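Local coordinates for protein Exo-beta-1,4-mannosidase (Rhizomucor miehei, PDB 4LYP) that hydrolyses terminal beta-1,4-linked mannose residues as an exo-acting beta-mannosidase of glycoside hydrolase family 5, probably with transglycosylation activity as well, at residues Leu56-Asn61 against Ala438-Val443; Tyr367-Phe372 against Val430-Asp435; Pro332-Glu337 against Gly386-Ala391; Leu83-Met88 against Asp139-Thr144. All coordinates share one frame; numbering follows the deposited sequence. Where two conformers were deposited one is given.

Contact 1: residues Leu56-Asn61 against Ala438-Val443. With GAI (guanidine), chain D.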
loop_
_atom_site.group_PDB
_atom_site.type_symbol
_atom_site.label_atom_id
_atom_site.label_comp_id
_atom_site.label_asym_id
_atom_site.label_seq_id
_atom_site.Cartn_x
_atom_site.Cartn_y
_atom_site.Cartn_z
ATOM N N LEU A 56 11.102 0.317 -13.649
ATOM C CA LEU A 56 11.371 0.637 -12.253
ATOM C C LEU A 56 10.198 1.383 -11.661
ATOM O O LEU A 56 9.472 2.137 -12.303
ATOM C CB LEU A 56 12.669 1.430 -12.108
ATOM C CG LEU A 56 13.963 0.624 -12.400
ATOM C CD1 LEU A 56 15.162 1.542 -12.354
ATOM C CD2 LEU A 56 14.225 -0.419 -11.338
ATOM N N ILE A 57 10.024 1.155 -10.365
ATOM C CA ILE A 57 8.822 1.639 -9.629
ATOM C C ILE A 57 9.067 3.000 -8.970
ATOM O O ILE A 57 9.713 3.101 -7.915
ATOM C CB ILE A 57 8.388 0.577 -8.566
ATOM C CG1 ILE A 57 8.189 -0.817 -9.215
ATOM C CG2 ILE A 57 7.147 1.077 -7.833
ATOM C CD1 ILE A 57 7.186 -0.862 -10.399
ATOM N N ARG A 58 8.541 4.021 -9.649
ATOM C CA ARG A 58 8.564 5.396 -9.151
ATOM C C ARG A 58 7.249 5.610 -8.421
ATOM O O ARG A 58 6.291 6.176 -8.983
ATOM C CB ARG A 58 8.718 6.362 -10.337
ATOM C CG ARG A 58 10.091 6.288 -10.996
ATOM C CD ARG A 58 10.122 7.148 -12.267
ATOM N NE ARG A 58 9.464 6.511 -13.409
ATOM C CZ ARG A 58 8.694 7.146 -14.315
ATOM N NH1 ARG A 58 8.246 8.377 -14.122
ATOM N NH2 ARG A 58 8.373 6.490 -15.436
ATOM N N GLY A 59 7.124 5.041 -7.213
ATOM C CA GLY A 59 5.814 4.785 -6.683
ATOM C C GLY A 59 5.392 5.672 -5.540
ATOM O O GLY A 59 6.178 6.331 -4.837
ATOM N N ALA A 60 4.069 5.611 -5.327
ATOM C CA ALA A 60 3.450 6.210 -4.106
ATOM C C ALA A 60 2.364 5.276 -3.587
ATOM O O ALA A 60 1.820 4.460 -4.375
ATOM C CB ALA A 60 2.798 7.564 -4.411
ATOM N N ASN A 61 1.973 5.433 -2.340
ATOM C CA ASN A 61 0.734 4.827 -1.828
ATOM C C ASN A 61 -0.387 5.870 -1.901
ATOM O O ASN A 61 -0.217 7.042 -1.542
ATOM C CB ASN A 61 0.902 4.406 -0.374
ATOM C CG ASN A 61 1.679 3.107 -0.275
ATOM O OD1 ASN A 61 1.081 2.013 -0.357
ATOM N ND2 ASN A 61 2.999 3.188 -0.121
ATOM N N ALA A 438 13.010 11.182 -11.027
ATOM C CA ALA A 438 13.860 11.495 -12.204
ATOM C C ALA A 438 15.119 10.616 -12.191
ATOM O O ALA A 438 15.499 10.085 -13.270
ATOM C CB ALA A 438 14.176 12.966 -12.205
ATOM N N ASN A 439 15.752 10.442 -11.044
ATOM C CA ASN A 439 16.942 9.640 -10.972
ATOM C C ASN A 439 16.664 8.162 -11.297
ATOM O O ASN A 439 17.448 7.501 -12.001
ATOM C CB ASN A 439 17.565 9.739 -9.584
ATOM C CG ASN A 439 18.167 11.076 -9.283
ATOM O OD1 ASN A 439 18.464 11.876 -10.209
ATOM N ND2 ASN A 439 18.290 11.380 -7.967
ATOM N N LEU A 440 15.536 7.634 -10.834
ATOM C CA LEU A 440 15.215 6.224 -11.063
ATOM C C LEU A 440 14.829 6.038 -12.518
ATOM O O LEU A 440 15.209 5.009 -13.125
ATOM C CB LEU A 440 14.065 5.831 -10.172
ATOM C CG LEU A 440 13.943 4.335 -9.922
ATOM C CD1 LEU A 440 15.145 3.796 -9.103
ATOM C CD2 LEU A 440 12.675 4.030 -9.111
ATOM N N LEU A 441 14.135 7.003 -13.130
ATOM C CA LEU A 441 13.862 6.877 -14.576
ATOM C C LEU A 441 15.150 6.927 -15.403
ATOM O O LEU A 441 15.267 6.143 -16.388
ATOM C CB LEU A 441 12.887 7.971 -15.033
ATOM C CG LEU A 441 12.504 7.945 -16.505
ATOM C CD1 LEU A 441 11.923 6.601 -16.885
ATOM C CD2 LEU A 441 11.529 9.117 -16.749
ATOM N N LYS A 442 16.108 7.768 -15.029
ATOM C CA LYS A 442 17.371 7.765 -15.710
ATOM C C LYS A 442 18.056 6.383 -15.644
ATOM O O LYS A 442 18.587 5.882 -16.624
ATOM C CB LYS A 442 18.278 8.863 -15.148
ATOM C CG LYS A 442 19.628 8.960 -15.846
ATOM C CD LYS A 442 20.474 10.072 -15.246
ATOM C CE LYS A 442 21.794 10.301 -15.988
ATOM N NZ LYS A 442 21.759 11.559 -16.832
ATOM N N VAL A 443 18.011 5.755 -14.490
ATOM C CA VAL A 443 18.547 4.416 -14.318
ATOM C C VAL A 443 17.820 3.456 -15.226
ATOM O O VAL A 443 18.417 2.608 -15.914
ATOM C CB VAL A 443 18.567 3.936 -12.848
ATOM C CG1 VAL A 443 18.929 2.482 -12.769
ATOM C CG2 VAL A 443 19.525 4.784 -12.015
HETATM C C GAI D . 15.405 -3.609 -13.681
HETATM N N1 GAI D . 16.023 -4.044 -14.927
HETATM N N2 GAI D . 15.406 -4.055 -12.317
HETATM N N3 GAI D . 14.567 -2.638 -13.767
#

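Contact 2: residues Tyr367-Phe372 against Val430-Asp435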
loop_
_atom_site.group_PDB
_atom_site.type_symbol
_atom_site.label_atom_id
_atom_site.label_comp_id
_atom_site.label_asym_id
_atom_site.label_seq_id
_atom_site.Cartn_x
_atom_site.Cartn_y
_atom_site.Cartn_z
ATOM N N TYR A 367 15.622 11.615 5.638
ATOM C CA TYR A 367 15.410 10.202 5.657
ATOM C C TYR A 367 14.994 9.664 4.303
ATOM O O TYR A 367 15.532 8.681 3.792
ATOM C CB TYR A 367 14.321 9.903 6.711
ATOM C CG TYR A 367 14.041 8.450 6.948
ATOM C CD1 TYR A 367 14.945 7.596 7.609
ATOM C CD2 TYR A 367 12.764 7.937 6.564
ATOM C CE1 TYR A 367 14.576 6.315 7.867
ATOM C CE2 TYR A 367 12.421 6.618 6.847
ATOM C CZ TYR A 367 13.335 5.829 7.517
ATOM O OH TYR A 367 13.024 4.522 7.851
ATOM N N TYR A 368 14.019 10.373 3.663
ATOM C CA TYR A 368 13.597 10.007 2.318
ATOM C C TYR A 368 14.782 10.142 1.350
ATOM O O TYR A 368 15.005 9.247 0.523
ATOM C CB TYR A 368 12.489 10.946 1.795
ATOM C CG TYR A 368 11.045 10.578 2.129
ATOM C CD1 TYR A 368 10.589 10.308 3.426
ATOM C CD2 TYR A 368 10.110 10.574 1.091
ATOM C CE1 TYR A 368 9.249 9.990 3.669
ATOM C CE2 TYR A 368 8.766 10.266 1.319
ATOM C CZ TYR A 368 8.362 9.985 2.591
ATOM O OH TYR A 368 7.015 9.705 2.774
ATOM N N GLN A 369 15.499 11.264 1.419
ATOM C CA GLN A 369 16.536 11.493 0.445
ATOM C C GLN A 369 17.615 10.407 0.505
ATOM O O GLN A 369 18.071 9.918 -0.529
ATOM C CB GLN A 369 17.155 12.872 0.636
ATOM C CG GLN A 369 18.275 13.137 -0.382
ATOM C CD GLN A 369 18.704 14.547 -0.260
ATOM O OE1 GLN A 369 19.393 14.882 0.710
ATOM N NE2 GLN A 369 18.211 15.385 -1.117
ATOM N N LYS A 370 18.013 9.995 1.698
ATOM C CA LYS A 370 19.019 8.974 1.838
ATOM C C LYS A 370 18.511 7.626 1.391
ATOM O O LYS A 370 19.239 6.831 0.755
ATOM C CB LYS A 370 19.549 8.936 3.264
ATOM C CG LYS A 370 20.395 10.160 3.540
ATOM C CD LYS A 370 20.898 10.226 4.963
ATOM C CE LYS A 370 21.919 11.338 5.176
ATOM N NZ LYS A 370 22.390 11.407 6.632
ATOM N N ALA A 371 17.270 7.264 1.735
ATOM C CA ALA A 371 16.704 5.979 1.306
ATOM C C ALA A 371 16.679 5.997 -0.224
ATOM O O ALA A 371 17.068 4.971 -0.864
ATOM C CB ALA A 371 15.289 5.802 1.882
ATOM N N PHE A 372 16.164 7.064 -0.826
ATOM C CA PHE A 372 16.079 7.156 -2.274
ATOM C C PHE A 372 17.434 7.027 -2.918
ATOM O O PHE A 372 17.577 6.336 -3.919
ATOM C CB PHE A 372 15.482 8.525 -2.631
ATOM C CG PHE A 372 13.949 8.615 -2.407
ATOM C CD1 PHE A 372 13.099 7.499 -2.414
ATOM C CD2 PHE A 372 13.384 9.894 -2.234
ATOM C CE1 PHE A 372 11.750 7.664 -2.268
ATOM C CE2 PHE A 372 12.010 10.031 -2.122
ATOM C CZ PHE A 372 11.186 8.921 -2.103
ATOM N N VAL A 430 8.111 16.979 -1.493
ATOM C CA VAL A 430 7.716 16.745 -2.863
ATOM C C VAL A 430 8.914 16.868 -3.830
ATOM O O VAL A 430 9.062 16.026 -4.709
ATOM C CB VAL A 430 6.568 17.660 -3.249
ATOM C CG1 VAL A 430 6.273 17.610 -4.775
ATOM C CG2 VAL A 430 5.319 17.290 -2.446
ATOM N N GLN A 431 9.765 17.877 -3.644
ATOM C CA GLN A 431 10.873 18.084 -4.594
ATOM C C GLN A 431 11.853 16.888 -4.480
ATOM O O GLN A 431 12.443 16.459 -5.486
ATOM C CB GLN A 431 11.592 19.390 -4.340
ATOM C CG GLN A 431 12.732 19.653 -5.333
ATOM C CD GLN A 431 12.234 19.897 -6.726
ATOM O OE1 GLN A 431 11.369 20.751 -6.894
ATOM N NE2 GLN A 431 12.751 19.155 -7.755
ATOM N N ILE A 432 12.054 16.366 -3.265
ATOM C CA ILE A 432 12.918 15.242 -3.080
ATOM C C ILE A 432 12.381 13.981 -3.766
ATOM O O ILE A 432 13.112 13.189 -4.397
ATOM C CB ILE A 432 13.121 15.026 -1.580
ATOM C CG1 ILE A 432 13.997 16.232 -1.048
ATOM C CG2 ILE A 432 13.794 13.683 -1.269
ATOM C CD1 ILE A 432 13.939 16.327 0.436
ATOM N N ILE A 433 11.070 13.766 -3.681
ATOM C CA ILE A 433 10.398 12.684 -4.392
ATOM C C ILE A 433 10.539 12.860 -5.889
ATOM O O ILE A 433 10.865 11.905 -6.636
ATOM C CB ILE A 433 8.937 12.594 -3.952
ATOM C CG1 ILE A 433 8.839 12.213 -2.478
ATOM C CG2 ILE A 433 8.179 11.619 -4.851
ATOM C CD1 ILE A 433 7.505 12.567 -1.863
ATOM N N LYS A 434 10.327 14.078 -6.393
ATOM C CA LYS A 434 10.429 14.359 -7.831
ATOM C C LYS A 434 11.843 14.061 -8.318
ATOM O O LYS A 434 11.991 13.413 -9.388
ATOM C CB LYS A 434 10.006 15.808 -8.072
ATOM C CG LYS A 434 10.059 16.199 -9.547
ATOM C CD LYS A 434 9.679 17.669 -9.738
ATOM C CE LYS A 434 9.733 18.066 -11.257
ATOM N NZ LYS A 434 9.284 19.480 -11.329
ATOM N N ASP A 435 12.841 14.482 -7.572
ATOM C CA ASP A 435 14.196 14.248 -7.995
ATOM C C ASP A 435 14.570 12.784 -7.972
ATOM O O ASP A 435 15.225 12.270 -8.882
ATOM C CB ASP A 435 15.133 15.104 -7.119
ATOM C CG ASP A 435 15.013 16.716 -7.494
ATOM O OD1 ASP A 435 14.348 17.066 -8.509
ATOM O OD2 ASP A 435 15.530 17.511 -6.760
#

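Contact 3: residues Pro332-Glu337 against Gly386-Ala391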
loop_
_atom_site.group_PDB
_atom_site.type_symbol
_atom_site.label_atom_id
_atom_site.label_comp_id
_atom_site.label_asym_id
_atom_site.label_seq_id
_atom_site.Cartn_x
_atom_site.Cartn_y
_atom_site.Cartn_z
ATOM N N PRO A 332 12.363 -9.837 -8.001
ATOM C CA PRO A 332 12.516 -8.378 -7.676
ATOM C C PRO A 332 12.040 -8.039 -6.312
ATOM O O PRO A 332 11.243 -8.766 -5.695
ATOM C CB PRO A 332 11.635 -7.710 -8.756
ATOM C CG PRO A 332 11.514 -8.702 -9.853
ATOM C CD PRO A 332 11.486 -10.039 -9.163
ATOM N N ILE A 333 12.420 -6.845 -5.848
ATOM C CA ILE A 333 11.905 -6.325 -4.557
ATOM C C ILE A 333 11.554 -4.876 -4.715
ATOM O O ILE A 333 12.215 -4.085 -5.412
ATOM C CB ILE A 333 12.946 -6.523 -3.424
ATOM C CG1 ILE A 333 12.332 -6.078 -2.103
ATOM C CG2 ILE A 333 14.303 -5.873 -3.732
ATOM C CD1 ILE A 333 13.096 -6.582 -0.895
ATOM N N VAL A 334 10.422 -4.507 -4.089
ATOM C CA VAL A 334 9.957 -3.119 -4.016
ATOM C C VAL A 334 9.759 -2.790 -2.519
ATOM O O VAL A 334 9.124 -3.533 -1.782
ATOM C CB VAL A 334 8.619 -2.977 -4.745
ATOM C CG1 VAL A 334 8.088 -1.525 -4.640
ATOM C CG2 VAL A 334 8.714 -3.375 -6.221
ATOM N N MET A 335 10.291 -1.616 -2.083
ATOM C CA MET A 335 9.957 -1.118 -0.729
ATOM C C MET A 335 8.650 -0.333 -0.871
ATOM O O MET A 335 8.630 0.907 -1.123
ATOM C CB MET A 335 11.056 -0.251 -0.126
ATOM C CG MET A 335 10.646 0.231 1.242
ATOM S SD MET A 335 12.019 0.866 2.269
ATOM C CE MET A 335 12.533 2.263 1.338
ATOM N N GLU A 336 7.543 -1.067 -0.779
ATOM C CA GLU A 336 6.237 -0.546 -1.185
ATOM C C GLU A 336 5.580 0.281 -0.055
ATOM O O GLU A 336 4.489 0.802 -0.290
ATOM C CB GLU A 336 5.296 -1.651 -1.667
ATOM C CG GLU A 336 4.793 -2.493 -0.545
ATOM C CD GLU A 336 3.766 -3.535 -0.940
ATOM O OE1 GLU A 336 3.432 -3.605 -2.151
ATOM O OE2 GLU A 336 3.298 -4.258 -0.030
ATOM N N GLU A 337 6.211 0.364 1.109
ATOM C CA GLU A 337 5.821 1.356 2.136
ATOM C C GLU A 337 7.069 1.782 2.846
ATOM O O GLU A 337 7.903 0.937 3.246
ATOM C CB GLU A 337 4.912 0.797 3.233
ATOM C CG GLU A 337 3.545 0.316 2.741
ATOM C CD GLU A 337 2.590 0.066 3.902
ATOM O OE1 GLU A 337 2.914 0.368 5.064
ATOM O OE2 GLU A 337 1.463 -0.463 3.646
ATOM N N GLY A 386 12.524 -0.336 -6.860
ATOM C CA GLY A 386 11.943 0.985 -6.554
ATOM C C GLY A 386 11.170 0.906 -5.250
ATOM O O GLY A 386 11.448 0.107 -4.365
ATOM N N SER A 387 10.228 1.865 -5.100
ATOM C CA SER A 387 9.609 2.092 -3.807
ATOM C C SER A 387 8.274 2.820 -3.979
ATOM O O SER A 387 8.008 3.463 -5.026
ATOM C CB SER A 387 10.531 2.928 -2.889
ATOM O OG SER A 387 10.845 4.179 -3.497
ATOM N N ASN A 388 7.472 2.765 -2.911
ATOM C CA ASN A 388 6.219 3.531 -2.841
ATOM C C ASN A 388 6.216 4.195 -1.480
ATOM O O ASN A 388 5.998 3.529 -0.440
ATOM C CB ASN A 388 4.953 2.676 -2.979
ATOM C CG ASN A 388 4.915 1.864 -4.226
ATOM O OD1 ASN A 388 5.667 0.904 -4.389
ATOM N ND2 ASN A 388 4.000 2.227 -5.152
ATOM N N PHE A 389 6.484 5.517 -1.387
ATOM C CA PHE A 389 6.406 6.183 -0.088
ATOM C C PHE A 389 4.962 6.127 0.427
ATOM O O PHE A 389 3.991 6.081 -0.342
ATOM C CB PHE A 389 6.924 7.625 -0.167
ATOM C CG PHE A 389 6.085 8.536 -1.010
ATOM C CD1 PHE A 389 5.048 9.278 -0.427
ATOM C CD2 PHE A 389 6.296 8.713 -2.361
ATOM C CE1 PHE A 389 4.203 10.105 -1.181
ATOM C CE2 PHE A 389 5.500 9.533 -3.133
ATOM C CZ PHE A 389 4.481 10.252 -2.537
ATOM N N TRP A 390 4.866 6.080 1.772
ATOM C CA TRP A 390 3.552 6.045 2.450
ATOM C C TRP A 390 3.414 7.361 3.213
ATOM O O TRP A 390 4.122 7.570 4.173
ATOM C CB TRP A 390 3.499 4.875 3.403
ATOM C CG TRP A 390 2.179 4.862 4.131
ATOM C CD1 TRP A 390 1.747 5.716 5.160
ATOM C CD2 TRP A 390 1.048 4.031 3.802
ATOM N NE1 TRP A 390 0.445 5.450 5.470
ATOM C CE2 TRP A 390 -0.044 4.443 4.647
ATOM C CE3 TRP A 390 0.829 2.980 2.871
ATOM C CZ2 TRP A 390 -1.302 3.803 4.621
ATOM C CZ3 TRP A 390 -0.431 2.375 2.825
ATOM C CH2 TRP A 390 -1.481 2.786 3.702
ATOM N N ALA A 391 2.529 8.267 2.717
ATOM C CA ALA A 391 1.603 8.093 1.600
ATOM C C ALA A 391 1.293 9.527 1.103
ATOM O O ALA A 391 1.507 10.497 1.813
ATOM C CB ALA A 391 0.318 7.375 1.979
#

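Contact 4: residues Leu83-Met88 against Asp139-Thr144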
loop_
_atom_site.group_PDB
_atom_site.type_symbol
_atom_site.label_atom_id
_atom_site.label_comp_id
_atom_site.label_asym_id
_atom_site.label_seq_id
_atom_site.Cartn_x
_atom_site.Cartn_y
_atom_site.Cartn_z
ATOM N N LEU A 83 -6.998 15.853 -9.582
ATOM C CA LEU A 83 -5.917 16.793 -9.361
ATOM C C LEU A 83 -4.724 16.137 -8.653
ATOM O O LEU A 83 -3.582 16.386 -8.993
ATOM C CB LEU A 83 -6.441 17.987 -8.551
ATOM C CG LEU A 83 -5.396 19.027 -8.148
ATOM C CD1 LEU A 83 -4.614 19.636 -9.281
ATOM C CD2 LEU A 83 -6.036 20.075 -7.230
ATOM N N GLU A 84 -5.008 15.280 -7.676
ATOM C CA GLU A 84 -3.931 14.643 -6.917
ATOM C C GLU A 84 -3.188 13.650 -7.813
ATOM O O GLU A 84 -1.943 13.540 -7.709
ATOM C CB GLU A 84 -4.527 13.950 -5.714
ATOM C CG GLU A 84 -4.971 15.010 -4.659
ATOM C CD GLU A 84 -5.608 14.462 -3.412
ATOM O OE1 GLU A 84 -5.831 13.219 -3.276
ATOM O OE2 GLU A 84 -5.830 15.290 -2.500
ATOM N N ILE A 85 -3.886 12.926 -8.692
ATOM C CA ILE A 85 -3.191 12.077 -9.690
ATOM C C ILE A 85 -2.300 12.902 -10.601
ATOM O O ILE A 85 -1.156 12.555 -10.853
ATOM C CB ILE A 85 -4.200 11.214 -10.539
ATOM C CG1 ILE A 85 -5.080 10.333 -9.693
ATOM C CG2 ILE A 85 -3.397 10.393 -11.535
ATOM C CD1 ILE A 85 -4.340 9.366 -8.825
ATOM N N LYS A 86 -2.852 14.028 -11.093
ATOM C CA LYS A 86 -2.042 14.945 -11.925
ATOM C C LYS A 86 -0.833 15.441 -11.144
ATOM O O LYS A 86 0.336 15.437 -11.682
ATOM C CB LYS A 86 -2.936 16.101 -12.346
ATOM C CG LYS A 86 -2.190 17.129 -13.250
ATOM C CD LYS A 86 -3.225 18.200 -13.725
ATOM C CE LYS A 86 -2.523 19.184 -14.641
ATOM N NZ LYS A 86 -1.680 20.169 -13.956
ATOM N N GLN A 87 -0.957 15.801 -9.869
ATOM C CA GLN A 87 0.181 16.222 -9.083
ATOM C C GLN A 87 1.224 15.134 -8.973
ATOM O O GLN A 87 2.450 15.355 -9.074
ATOM C CB GLN A 87 -0.227 16.638 -7.632
ATOM C CG GLN A 87 -1.056 17.889 -7.584
ATOM C CD GLN A 87 -1.706 18.101 -6.233
ATOM O OE1 GLN A 87 -1.791 17.192 -5.365
ATOM N NE2 GLN A 87 -2.240 19.296 -6.015
ATOM N N MET A 88 0.769 13.893 -8.759
ATOM C CA MET A 88 1.698 12.781 -8.646
ATOM C C MET A 88 2.375 12.528 -9.989
ATOM O O MET A 88 3.602 12.277 -10.023
ATOM C CB MET A 88 0.970 11.534 -8.085
ATOM C CG MET A 88 0.713 11.681 -6.607
ATOM S SD MET A 88 0.086 10.155 -5.852
ATOM C CE MET A 88 -1.597 10.083 -6.519
ATOM N N ASP A 139 -4.701 5.412 -15.872
ATOM C CA ASP A 139 -4.460 5.071 -17.284
ATOM C C ASP A 139 -4.073 6.359 -18.063
ATOM O O ASP A 139 -3.070 6.394 -18.764
ATOM C CB ASP A 139 -5.771 4.500 -17.887
ATOM C CG ASP A 139 -5.591 3.882 -19.274
ATOM O OD1 ASP A 139 -4.476 3.884 -19.822
ATOM O OD2 ASP A 139 -6.590 3.335 -19.764
ATOM N N ARG A 140 -4.795 7.443 -17.867
ATOM C CA ARG A 140 -4.549 8.709 -18.556
ATOM C C ARG A 140 -3.170 9.279 -18.259
ATOM O O ARG A 140 -2.595 9.957 -19.075
ATOM C CB ARG A 140 -5.732 9.640 -18.156
ATOM C CG ARG A 140 -7.061 9.281 -18.939
ATOM C CD ARG A 140 -8.341 9.883 -18.348
ATOM N NE ARG A 140 -9.560 9.931 -19.178
ATOM C CZ ARG A 140 -9.858 10.953 -20.005
ATOM N NH1 ARG A 140 -8.957 11.918 -20.112
ATOM N NH2 ARG A 140 -11.019 11.056 -20.741
ATOM N N TYR A 141 -2.653 8.975 -17.067
ATOM C CA TYR A 141 -1.342 9.461 -16.676
ATOM C C TYR A 141 -0.240 8.402 -16.783
ATOM O O TYR A 141 0.861 8.559 -16.209
ATOM C CB TYR A 141 -1.363 10.083 -15.240
ATOM C CG TYR A 141 -2.129 11.396 -15.270
ATOM C CD1 TYR A 141 -1.424 12.570 -15.741
ATOM C CD2 TYR A 141 -3.480 11.488 -14.938
ATOM C CE1 TYR A 141 -2.095 13.773 -15.765
ATOM C CE2 TYR A 141 -4.144 12.663 -15.007
ATOM C CZ TYR A 141 -3.472 13.827 -15.411
ATOM O OH TYR A 141 -4.156 15.035 -15.411
ATOM N N ASN A 142 -0.520 7.277 -17.448
ATOM C CA ASN A 142 0.425 6.219 -17.709
ATOM C C ASN A 142 0.986 5.632 -16.431
ATOM O O ASN A 142 2.138 5.254 -16.411
ATOM C CB ASN A 142 1.537 6.732 -18.663
ATOM C CG ASN A 142 0.964 6.944 -20.116
ATOM O OD1 ASN A 142 0.202 6.106 -20.586
ATOM N ND2 ASN A 142 1.370 7.999 -20.787
ATOM N N MET A 143 0.178 5.507 -15.413
ATOM C CA MET A 143 0.556 4.860 -14.184
ATOM C C MET A 143 0.074 3.411 -14.164
ATOM O O MET A 143 -0.961 3.113 -14.765
ATOM C CB MET A 143 -0.007 5.608 -12.979
ATOM C CG MET A 143 0.517 7.035 -12.842
ATOM S SD MET A 143 -0.312 7.817 -11.443
ATOM C CE MET A 143 0.407 9.459 -11.491
ATOM N N THR A 144 0.727 2.594 -13.341
ATOM C CA THR A 144 0.189 1.240 -13.092
ATOM C C THR A 144 -0.194 1.132 -11.613
ATOM O O THR A 144 0.280 1.910 -10.762
ATOM C CB THR A 144 1.207 0.142 -13.427
ATOM O OG1 THR A 144 2.426 0.346 -12.666
ATOM C CG2 THR A 144 1.480 0.106 -14.919
#

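Contact 1: residues Leu56-Asn61 against Ala438-Val443
The guanidinium of Arg58 is the flat group here, and Leu441 lies over one of its faces, with CD1 of Leu441 3.8 Å from NH2 of Arg58. Its NH1 bonds instead to the carbonyl of Gly92, so the charged end has a polar partner while its surface receives a methyl group. The contact belongs to a TIM barrel: the segments 57-61 and 438-443, of the first strand and the last helix, run at 152° to each other, 8.5 Å apart between axes, joining the two ends of the eightfold beta/alpha repeat. The aliphatic part of Arg58 works separately from its tip. CG packs on CD2 of Leu440, and the bend at chi3 (-78°) then turns the chain past CB of Leu441. An arginine suits this margin, since its stem is greasy and its end polar.

Leu440 projects from the helix onto the start of the strand. Its CG meets CB of Leu56 at 3.9 Å, and its CD2 reaches the backbone, 3.3 Å from O of Ile57. Branched leucine fills this buried seam from both sides. With CG turned away from its carbonyl carbon (chi1 -70°), Leu56 sends CD1 against CG1 of Val443 at 3.9 Å. The other methyl, CD2 of Leu56, touches a bound guanidine, 3.3 Å from its N3.

Contact 2: residues Tyr367-Phe372 against Val430-Asp435
Ile433 reaches across to two aromatic rings of helix 362-380, and its contacts can be followed outward from the backbone. At its root, CA of Ile433 lies 3.8 Å from CE2 of Phe372, so that ring is pressed close to the helix backbone. From CB, CG1 is swung away from the carbonyl carbon (chi1 -65°) and approaches the same CE2 of Phe372 at 3.9 Å. One bond further, CD1 arrives obliquely at the ring of Tyr368, 4.1 Å from CE2. Beta-branched isoleucine fits here because this longer arm serves the two rings while the short methyl, CG2, packs on Phe389.

Ile432 uses only CG2 across the contact. That methyl comes to the edge of the Phe372 ring, 3.9 Å from CD2, and touches CA of Gln369 at 3.9 Å. The axes of the two segments are 9.8 Å apart, and Gln369 and Ile432 are the residues whose CA atoms come nearest. Gln369, at the solvent margin, contributes only CA and CB here, while Tyr368 and Phe372 are buried.

The segments 367-372 and 430-435 run almost parallel (7°), as successive outer helices of the TIM barrel should. Phe372 also stacks with Tyr436 and touches Ser387; Tyr368 and Ile433 both rest on Phe389 and Val423, so this pair of helices covers the outside of strands 386-394 and 423-424.

Contact 3: residues Pro332-Glu337 against Gly386-Ala391
The carbonyl O of Met335 is gripped twice by the neighbouring strand: the N-H of Asn388 donates to it at 2.8 Å, 161° at the hydrogen, and CA of Ser387 comes to 3.1 Å in a CA-H...O contact. A second backbone bond, from N of Met335 to O of Gly386 at 3.1 Å, completes the single bridge between Met335 and Ser387. The segments 333-337 and 386-389, of the seventh and eighth strands of the TIM barrel, run 5° from parallel. Gly386 suits its place because its positive phi would jam a side chain against the preceding carbonyl.

Asn388 crosses Val334 obliquely, its OD1 3.4 Å from CG1 of Val334, and gives its ND2 to O of Ala60 on the adjoining strand and to OD1 of Asn95 one strand further on.

At the C-terminal end Glu337 runs side by side with Trp390, carboxylate and indole planes 36° apart. OE2 of Glu337 lies 3.5 Å from CZ3 of Trp390, while Ala391 CB lies near the rim of the other face. The bond before Ala391 is a cis peptide, a feature well known in this family. Glutamate at the end of strand seven is where family 5 enzymes carry their nucleophile. Trp293 holds OE1 of Glu337 and Arg97 holds OE2, a two-sided grip consistent with a fixed orientation for this probable nucleophile.

Contact 4: residues Leu83-Met88 against Asp139-Thr144
Tyr141 is the first residue to leave helical geometry after helix 125-140, and its CA stands 7.3 Å from CA of Lys86 on helix 78-90; the helix ends in a Schellman motif with Asn142, at positive phi, as its C-prime residue. Asparagine tolerates that backbone well, and the turn aims Tyr141 and Met143 at the neighbouring helix.

CA of Lys86 sits over one face of the Tyr141 ring, 4.2 Å from the centroid and 23° off the normal, a CH-pi contact. The ring's OH lies alongside the aliphatic stem, 3.5 Å from CB of Lys86. Ile85, modelled in two conformers, in one sends CG2 obliquely to CD2 of Tyr141 at 3.6 Å. Met143, next along the turn, is stretched straight past CG (chi2 177°, chi3 -179°), which carries its CE to 3.5 Å from O of Ile85 and 4.0 Å from CB of Met88. Unbranched and flexible, methionine can thread between helix and barrel wall, where it also touches Leu96 of strand 95-99.

No hydrogen bond crosses the contact; Lys86 pairs with Glu90 of its own helix. Helix 78-90 is thus joined to the turn that follows helix 125-140, leading into strand 144-148, by dispersion and CH-pi contacts.

In the fold
All four contacts belong to the TIM barrel, at different depths. Contact 3 is core; it alone is joined by backbone hydrogen bonds, and it carries buried carboxylates whose partners lie on other strands and loops. Contact 2 pairs two outer helices and contact 4 a helix with the turn ending the next one, both apolar inside with a more exposed residue at the solvent side (Gln369, Lys86). Contact 1, partly buried, lays the last helix nearly antiparallel along the first strand, which closes the ring with strand 386-394. Contacts 1 and 2 share helix 429-448. Contacts 1 and 3 reach neighbouring strands, and Asn61 hydrogen-bonds to Glu336 and Phe389. Contact 2 presses on contact 3 from outside; contact 4 reaches contact 1 where Met88 touches Ala60.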